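Local coordinates for protein CEP104 (PDB 5JO8) that probably binds tubulin or microtubules through its TOG domain as a centriolar protein, at residues A[35-40]-A[84-89]; A[60-65]-A[103-108]. All coordinates share one frame; numbering follows the deposited sequence.

In the fold
Both contacts lie in the N-terminal part of the all-helical TOG domain, about 14 Å apart between centres, and each is partly buried, with a covered core and a more open margin. Contact 1 sets the short helix 35-41 against helix 77-94; contact 2 joins helices 54-69 and 100-121, between which helix 77-94 comes in sequence. That intervening helix ties them together, since Ala87 CB meets Val64 CG1 at 3.8 Å. Contact 1 is a small crossing whose side chains are all apolar. Contact 2 buries nearly twice the surface: Leu61 and Ala105 form its buried part, and Leu62 with the lysine and tyrosine its more exposed margin.

Contact 1 (A[35-40]-A[84-89]); sequences SPAIEV and LRAAIF
Phe89 and Ala37 touch across this crossing, and Phe89 is held in its helix by a sound backbone bond, Phe89 N to Arg85 O at 3.0 Å. With CG anti to the backbone N (chi1 175°), the phenylalanine sends its ring to Ala37, where CD1 meets the methyl CB obliquely at 4.1 Å. Ala34 and Tyr50 also touch this ring.

The methyl of Ala86 makes most of the contacts here. Its CB comes within 3.6 Å of Ala37 CA, so it presses on the backbone of helix 35-41 as well as on a side chain. Val40 walls the next turn, CG2 lying 3.8 Å from Ala86 CB and the rest of the branched end turned to the same methyl. Pro36 O, already the acceptor of a weak bond from Val40 N, borders it too, and Phe41, on the same short helix, also touches Ala86. The segment axes cross at -122°, 8.6 Å apart at their closest, and the two alanines bring Ala37 CA and Ala86 CA to 4.5 Å. With neither a hydrogen bond nor a charge pair between the two segments, the contact rests on van der Waals fit, and its closeness follows from methyl-sized side chains where the helices meet.

Contact 2 (A[60-65]-A[103-108]); sequences ALLAVY and FQASLK
Lys108 lays its aliphatic end over one face of the Tyr65 ring, the two side chains crossing at about a right angle. Its CE sits almost exactly above the middle of the ring, 3.6 Å from the Tyr65 centroid, a CH-pi contact. The lysine runs extended until its last torsion, where chi4 of 73° bends NZ over the phenol end of the ring; NZ then stands 4.2 Å from the Tyr65 centroid and 26° off the normal, a cation-pi pair. Part of the positive charge is thus probably met by the aromatic cloud.

Leu62 touches the lysine nearer its backbone, CD2 to Lys108 CD at 4.0 Å. The same methyl reaches inward to Ala105, with Leu62 CD2 and Ala105 CB 4.0 Å apart. Deeper still, Leu61 CB packs on Ala105 CB at 3.9 Å, and its CD1 branch approaches the backbone at Ser106.

The two segments run nearly parallel, 13° apart; TOG domains are built as HEAT-type helical solenoids. Helix 77-94 connects them in sequence and touches both, its Ala94 meeting Leu61 and Ser106.

Further out, Ser106 turns its hydroxyl back into its own helix: OG donates to Phe103 O at 2.7 Å. That carbonyl also receives Leu107 N at 3.0 Å, so two donors share it, and the buried hydroxyl is satisfied within its own helix. On the far side of helix 100-121, Phe103 packs on Leu150 and Val153 of helix 148-163 and makes a cation-pi pair with Arg142. Met112 of helix 100-121 adds a further contact to the Tyr65 side chain.

Contact 1 (A[35-40]-A[84-89])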
loop_
_atom_site.group_PDB
_atom_site.type_symbol
_atom_site.label_atom_id
_atom_site.label_comp_id
_atom_site.label_asym_id
_atom_site.label_seq_id
_atom_site.Cartn_x
_atom_site.Cartn_y
_atom_site.Cartn_z
ATOM N N SER A 35 -25.026 -0.499 2.230
ATOM C CA SER A 35 -26.014 -1.524 2.592
ATOM C C SER A 35 -25.422 -2.794 3.219
ATOM O O SER A 35 -25.899 -3.234 4.263
ATOM C CB SER A 35 -26.931 -1.883 1.409
ATOM O OG SER A 35 -27.999 -0.960 1.293
ATOM N N PRO A 36 -24.386 -3.389 2.588
ATOM C CA PRO A 36 -23.826 -4.598 3.203
ATOM C C PRO A 36 -23.246 -4.331 4.589
ATOM O O PRO A 36 -23.404 -5.165 5.477
ATOM C CB PRO A 36 -22.712 -4.999 2.229
ATOM C CG PRO A 36 -23.120 -4.408 0.933
ATOM C CD PRO A 36 -23.753 -3.107 1.285
ATOM N N ALA A 37 -22.594 -3.180 4.761
ATOM C CA ALA A 37 -22.065 -2.772 6.055
ATOM C C ALA A 37 -23.183 -2.532 7.070
ATOM O O ALA A 37 -23.046 -2.881 8.233
ATOM C CB ALA A 37 -21.198 -1.528 5.916
ATOM N N ILE A 38 -24.282 -1.929 6.616
ATOM C CA ILE A 38 -25.444 -1.688 7.474
ATOM C C ILE A 38 -26.052 -3.018 7.906
ATOM O O ILE A 38 -26.412 -3.198 9.074
ATOM C CB ILE A 38 -26.472 -0.788 6.777
ATOM C CG1 ILE A 38 -25.941 0.640 6.676
ATOM C CG2 ILE A 38 -27.798 -0.797 7.528
ATOM C CD1 ILE A 38 -26.650 1.480 5.626
ATOM N N GLU A 39 -26.111 -3.962 6.969
ATOM C CA GLU A 39 -26.628 -5.296 7.251
ATOM C C GLU A 39 -25.830 -6.002 8.339
ATOM O O GLU A 39 -26.377 -6.776 9.122
ATOM C CB GLU A 39 -26.620 -6.144 5.983
ATOM C CG GLU A 39 -27.997 -6.592 5.554
ATOM C CD GLU A 39 -28.010 -7.226 4.182
ATOM O OE1 GLU A 39 -27.053 -7.011 3.411
ATOM O OE2 GLU A 39 -28.985 -7.942 3.874
ATOM N N VAL A 40 -24.533 -5.722 8.389
ATOM C CA VAL A 40 -23.645 -6.387 9.327
ATOM C C VAL A 40 -23.564 -5.648 10.658
ATOM O O VAL A 40 -23.605 -6.268 11.724
ATOM C CB VAL A 40 -22.231 -6.551 8.712
ATOM C CG1 VAL A 40 -21.238 -7.052 9.749
ATOM C CG2 VAL A 40 -22.280 -7.483 7.520
ATOM N N LEU A 84 -16.122 -9.372 7.691
ATOM C CA LEU A 84 -14.822 -8.909 7.221
ATOM C C LEU A 84 -15.021 -7.961 6.055
ATOM O O LEU A 84 -14.392 -6.904 5.996
ATOM C CB LEU A 84 -13.934 -10.080 6.791
ATOM C CG LEU A 84 -12.570 -9.711 6.183
ATOM C CD1 LEU A 84 -11.564 -10.801 6.454
ATOM C CD2 LEU A 84 -12.635 -9.424 4.678
ATOM N N ARG A 85 -15.853 -8.347 5.094
ATOM C CA ARG A 85 -16.026 -7.512 3.921
ATOM C C ARG A 85 -16.622 -6.157 4.294
ATOM O O ARG A 85 -16.203 -5.122 3.775
ATOM C CB ARG A 85 -16.889 -8.226 2.878
ATOM C CG ARG A 85 -16.346 -9.588 2.468
ATOM C CD ARG A 85 -15.070 -9.470 1.656
ATOM N NE ARG A 85 -14.590 -10.761 1.147
ATOM C CZ ARG A 85 -14.682 -11.156 -0.119
ATOM N NH1 ARG A 85 -15.243 -10.370 -1.029
ATOM N NH2 ARG A 85 -14.210 -12.343 -0.478
ATOM N N ALA A 86 -17.568 -6.148 5.219
ATOM C CA ALA A 86 -18.173 -4.900 5.654
ATOM C C ALA A 86 -17.156 -4.029 6.401
ATOM O O ALA A 86 -17.146 -2.803 6.257
ATOM C CB ALA A 86 -19.394 -5.173 6.530
ATOM N N ALA A 87 -16.316 -4.663 7.210
ATOM C CA ALA A 87 -15.291 -3.926 7.949
ATOM C C ALA A 87 -14.283 -3.293 6.991
ATOM O O ALA A 87 -13.890 -2.145 7.179
ATOM C CB ALA A 87 -14.585 -4.845 8.946
ATOM N N ILE A 88 -13.888 -4.042 5.963
ATOM C CA ILE A 88 -12.947 -3.550 4.960
ATOM C C ILE A 88 -13.552 -2.392 4.169
ATOM O O ILE A 88 -12.856 -1.433 3.832
ATOM C CB ILE A 88 -12.396 -4.696 4.067
ATOM C CG1 ILE A 88 -11.475 -5.629 4.868
ATOM C CG2 ILE A 88 -11.699 -4.168 2.817
ATOM C CD1 ILE A 88 -10.163 -4.989 5.397
ATOM N N PHE A 89 -14.846 -2.462 3.884
ATOM C CA PHE A 89 -15.555 -1.354 3.254
ATOM C C PHE A 89 -15.365 -0.067 4.073
ATOM O O PHE A 89 -15.055 1.001 3.523
ATOM C CB PHE A 89 -17.058 -1.695 3.104
ATOM C CG PHE A 89 -17.890 -0.556 2.578
ATOM C CD1 PHE A 89 -18.466 0.362 3.441
ATOM C CD2 PHE A 89 -18.086 -0.396 1.213
ATOM C CE1 PHE A 89 -19.211 1.427 2.955
ATOM C CE2 PHE A 89 -18.846 0.666 0.723
ATOM C CZ PHE A 89 -19.404 1.577 1.606
#

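Contact 2 (A[60-65]-A[103-108])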
loop_
_atom_site.group_PDB
_atom_site.type_symbol
_atom_site.label_atom_id
_atom_site.label_comp_id
_atom_site.label_asym_id
_atom_site.label_seq_id
_atom_site.Cartn_x
_atom_site.Cartn_y
_atom_site.Cartn_z
ATOM N N ALA A 60 -16.755 4.743 15.717
ATOM C CA ALA A 60 -17.345 3.701 14.879
ATOM C C ALA A 60 -16.319 2.643 14.484
ATOM O O ALA A 60 -16.603 1.441 14.539
ATOM C CB ALA A 60 -18.015 4.296 13.649
ATOM N N LEU A 61 -15.132 3.083 14.082
ATOM C CA LEU A 61 -14.083 2.145 13.697
ATOM C C LEU A 61 -13.592 1.293 14.873
ATOM O O LEU A 61 -13.318 0.098 14.720
ATOM C CB LEU A 61 -12.918 2.905 13.059
ATOM C CG LEU A 61 -13.327 3.665 11.792
ATOM C CD1 LEU A 61 -12.238 4.668 11.424
ATOM C CD2 LEU A 61 -13.628 2.729 10.619
ATOM N N LEU A 62 -13.475 1.909 16.047
ATOM C CA LEU A 62 -13.112 1.168 17.248
ATOM C C LEU A 62 -14.212 0.190 17.656
ATOM O O LEU A 62 -13.926 -0.875 18.204
ATOM C CB LEU A 62 -12.757 2.133 18.383
ATOM C CG LEU A 62 -11.514 2.971 18.063
ATOM C CD1 LEU A 62 -11.194 3.938 19.197
ATOM C CD2 LEU A 62 -10.319 2.068 17.750
ATOM N N ALA A 63 -15.464 0.542 17.385
ATOM C CA ALA A 63 -16.572 -0.375 17.670
ATOM C C ALA A 63 -16.542 -1.577 16.735
ATOM O O ALA A 63 -16.872 -2.693 17.142
ATOM C CB ALA A 63 -17.919 0.331 17.573
ATOM N N VAL A 64 -16.156 -1.345 15.483
ATOM C CA VAL A 64 -16.019 -2.428 14.521
ATOM C C VAL A 64 -14.893 -3.341 14.965
ATOM O O VAL A 64 -15.033 -4.566 14.917
ATOM C CB VAL A 64 -15.799 -1.888 13.099
ATOM C CG1 VAL A 64 -15.432 -3.021 12.133
ATOM C CG2 VAL A 64 -17.028 -1.153 12.621
ATOM N N TYR A 65 -13.788 -2.751 15.415
ATOM C CA TYR A 65 -12.678 -3.525 15.942
ATOM C C TYR A 65 -13.163 -4.421 17.080
ATOM O O TYR A 65 -12.895 -5.620 17.098
ATOM C CB TYR A 65 -11.569 -2.583 16.439
ATOM C CG TYR A 65 -10.519 -3.277 17.278
ATOM C CD1 TYR A 65 -10.704 -3.446 18.651
ATOM C CD2 TYR A 65 -9.357 -3.779 16.707
ATOM C CE1 TYR A 65 -9.774 -4.093 19.421
ATOM C CE2 TYR A 65 -8.407 -4.432 17.486
ATOM C CZ TYR A 65 -8.629 -4.575 18.843
ATOM O OH TYR A 65 -7.715 -5.222 19.634
ATOM N N PHE A 103 -7.767 7.964 10.982
ATOM C CA PHE A 103 -6.868 7.210 10.115
ATOM C C PHE A 103 -6.192 6.080 10.909
ATOM O O PHE A 103 -6.134 4.932 10.450
ATOM C CB PHE A 103 -5.823 8.165 9.509
ATOM C CG PHE A 103 -4.830 7.498 8.601
ATOM C CD1 PHE A 103 -5.207 7.027 7.354
ATOM C CD2 PHE A 103 -3.500 7.378 8.984
ATOM C CE1 PHE A 103 -4.288 6.418 6.514
ATOM C CE2 PHE A 103 -2.579 6.766 8.144
ATOM C CZ PHE A 103 -2.966 6.297 6.908
ATOM N N GLN A 104 -5.699 6.397 12.103
ATOM C CA GLN A 104 -5.035 5.402 12.934
ATOM C C GLN A 104 -5.986 4.280 13.354
ATOM O O GLN A 104 -5.588 3.117 13.415
ATOM C CB GLN A 104 -4.395 6.054 14.163
ATOM C CG GLN A 104 -3.164 6.894 13.835
ATOM C CD GLN A 104 -1.999 6.066 13.326
ATOM O OE1 GLN A 104 -1.850 4.896 13.681
ATOM N NE2 GLN A 104 -1.171 6.668 12.488
ATOM N N ALA A 105 -7.236 4.618 13.653
ATOM C CA ALA A 105 -8.199 3.588 14.027
ATOM C C ALA A 105 -8.409 2.673 12.829
ATOM O O ALA A 105 -8.561 1.460 13.003
ATOM C CB ALA A 105 -9.510 4.201 14.494
ATOM N N SER A 106 -8.387 3.225 11.616
ATOM C CA SER A 106 -8.577 2.386 10.433
ATOM C C SER A 106 -7.402 1.429 10.248
ATOM O O SER A 106 -7.591 0.266 9.866
ATOM C CB SER A 106 -8.822 3.218 9.173
ATOM O OG SER A 106 -7.612 3.688 8.610
ATOM N N LEU A 107 -6.190 1.897 10.528
ATOM C CA LEU A 107 -5.012 1.042 10.428
ATOM C C LEU A 107 -5.032 -0.049 11.489
ATOM O O LEU A 107 -4.653 -1.187 11.210
ATOM C CB LEU A 107 -3.727 1.853 10.585
ATOM C CG LEU A 107 -3.474 2.958 9.566
ATOM C CD1 LEU A 107 -2.101 3.582 9.820
ATOM C CD2 LEU A 107 -3.570 2.447 8.141
ATOM N N LYS A 108 -5.448 0.301 12.705
ATOM C CA LYS A 108 -5.556 -0.662 13.791
ATOM C C LYS A 108 -6.523 -1.770 13.384
ATOM O O LYS A 108 -6.258 -2.951 13.585
ATOM C CB LYS A 108 -6.063 0.030 15.061
ATOM C CG LYS A 108 -6.284 -0.881 16.248
ATOM C CD LYS A 108 -6.958 -0.101 17.369
ATOM C CE LYS A 108 -7.476 -1.001 18.479
ATOM N NZ LYS A 108 -6.389 -1.580 19.327
#